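Side-chain contact in acetyltransferase (Bacillus cereus, PDB 1Y9W), which probably transfers an acyl group other than an aminoacyl group, such as acetyl, to an acceptor, as an enzyme of the GNAT type: residues A[19-22]-A[23-27]. Sequence-based numbering, arbitrary orientation.
Sequences NKVI and QYNMS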
loop_
_atom_site.group_PDB
_atom_site.type_symbol
_atom_site.label_atom_id
_atom_site.label_comp_id
_atom_site.label_asym_id
_atom_site.label_seq_id
_atom_site.Cartn_x
_atom_site.Cartn_y
_atom_site.Cartn_z
ATOM N N ASN A 19 -0.762 -4.587 14.418
ATOM C CA ASN A 19 -0.903 -6.004 14.758
ATOM C C ASN A 19 -2.283 -6.351 15.315
ATOM O O ASN A 19 -2.798 -7.446 15.076
ATOM C CB ASN A 19 0.183 -6.423 15.752
ATOM C CG ASN A 19 1.574 -6.340 15.158
ATOM O OD1 ASN A 19 1.821 -6.829 14.055
ATOM N ND2 ASN A 19 2.492 -5.724 15.889
ATOM N N LYS A 20 -2.875 -5.430 16.068
ATOM C CA LYS A 20 -4.206 -5.665 16.602
ATOM C C LYS A 20 -5.175 -5.722 15.417
ATOM O O LYS A 20 -6.124 -6.505 15.423
ATOM C CB LYS A 20 -4.585 -4.548 17.567
ATOM C CG LYS A 20 -3.726 -4.514 18.823
ATOM C CD LYS A 20 -4.331 -5.334 19.951
ATOM C CE LYS A 20 -4.431 -6.807 19.611
ATOM N NZ LYS A 20 -5.195 -7.541 20.664
ATOM N N VAL A 21 -4.919 -4.903 14.397
ATOM C CA VAL A 21 -5.752 -4.884 13.193
ATOM C C VAL A 21 -5.586 -6.173 12.395
ATOM O O VAL A 21 -6.558 -6.717 11.867
ATOM C CB VAL A 21 -5.392 -3.713 12.251
ATOM C CG1 VAL A 21 -6.072 -3.906 10.919
ATOM C CG2 VAL A 21 -5.828 -2.398 12.859
ATOM N N ILE A 22 -4.351 -6.654 12.292
ATOM C CA ILE A 22 -4.077 -7.888 11.558
ATOM C C ILE A 22 -4.676 -9.082 12.315
ATOM O O ILE A 22 -5.270 -9.990 11.717
ATOM C CB ILE A 22 -2.552 -8.097 11.383
ATOM C CG1 ILE A 22 -1.953 -6.915 10.611
ATOM C CG2 ILE A 22 -2.282 -9.406 10.646
ATOM C CD1 ILE A 22 -0.446 -6.994 10.432
ATOM N N GLN A 23 -4.514 -9.064 13.637
ATOM C CA GLN A 23 -5.035 -10.118 14.494
ATOM C C GLN A 23 -6.548 -10.230 14.323
ATOM O O GLN A 23 -7.075 -11.326 14.126
ATOM C CB GLN A 23 -4.687 -9.814 15.953
ATOM C CG GLN A 23 -5.537 -10.562 16.965
ATOM C CD GLN A 23 -5.177 -10.219 18.398
ATOM O OE1 GLN A 23 -4.165 -10.685 18.922
ATOM N NE2 GLN A 23 -6.001 -9.394 19.038
ATOM N N TYR A 24 -7.235 -9.089 14.394
ATOM C CA TYR A 24 -8.690 -9.036 14.242
ATOM C C TYR A 24 -9.107 -9.520 12.858
ATOM O O TYR A 24 -10.062 -10.278 12.725
ATOM C CB TYR A 24 -9.197 -7.607 14.471
ATOM C CG TYR A 24 -10.684 -7.406 14.214
ATOM C CD1 TYR A 24 -11.651 -7.999 15.033
ATOM C CD2 TYR A 24 -11.122 -6.622 13.145
ATOM C CE1 TYR A 24 -13.029 -7.812 14.791
ATOM C CE2 TYR A 24 -12.490 -6.431 12.894
ATOM C CZ TYR A 24 -13.436 -7.027 13.719
ATOM O OH TYR A 24 -14.780 -6.827 13.465
ATOM N N ASN A 25 -8.393 -9.076 11.829
ATOM C CA ASN A 25 -8.703 -9.498 10.466
ATOM C C ASN A 25 -8.641 -11.020 10.392
ATOM O O ASN A 25 -9.586 -11.680 9.956
ATOM C CB ASN A 25 -7.697 -8.912 9.462
ATOM C CG ASN A 25 -7.863 -7.409 9.257
ATOM O OD1 ASN A 25 -8.841 -6.805 9.708
ATOM N ND2 ASN A 25 -6.905 -6.801 8.560
ATOM N N MET A 26 -7.514 -11.570 10.828
ATOM C CA MET A 26 -7.318 -13.011 10.804
ATOM C C MET A 26 -8.407 -13.746 11.571
ATOM O O MET A 26 -8.834 -14.829 11.172
ATOM C CB MET A 26 -5.950 -13.366 11.396
ATOM C CG MET A 26 -4.768 -12.910 10.561
ATOM S SD MET A 26 -4.800 -13.621 8.914
ATOM C CE MET A 26 -5.469 -12.296 7.999
ATOM N N SER A 27 -8.856 -13.148 12.670
ATOM C CA SER A 27 -9.875 -13.761 13.510
ATOM C C SER A 27 -11.248 -13.869 12.855
ATOM O O SER A 27 -12.079 -14.671 13.280
ATOM C CB SER A 27 -10.006 -12.997 14.831
ATOM O OG SER A 27 -10.597 -11.729 14.641
#
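Val21 and Asn25, one helical turn apart, meet through CG1 of the valine and ND2 of the asparagine, 3.8 Å apart, the two side chains running side by side in the same direction. With CG of Asn25 anti to its own carbonyl carbon (chi1 -71°), the amide folds back along the helix and its CG comes within 3.0 Å of Val21 O. Val21 O accepts the backbone N-H of Asn25, Asn25 N lying 3.0 Å away, whereas the side-chain ND2 approaches it at a poor angle and makes no bond.

Backbone hydrogen bonding is continuous from i to i+4: Gln23 N to Asn19 O, Tyr24 N to Lys20 O, Asn25 N to Val21 O and Met26 N to Ile22 O. The last is the straightest, with an N-H...O angle of 173°. The 2.5 Å between Ser27 OG and Tyr24 O is suspiciously short, and the details of that bond are doubtful.

Apolar contact is slight, Ile22 CG2 standing 4.3 Å from Met26 CG. On another side, the bent Lys20 chain lies beside the extended Gln23 chain, both pointing the same way.

Asn25 OD1 is satisfied across the dimer by Gln108 NE2 of the second subunit, whose Trp70 packs on Lys20 and Val21. The arrangement is that of a regular alpha-helix, here the C-terminal part of helix 11-27, with one face docked against the partner subunit of the GNAT-family dimer.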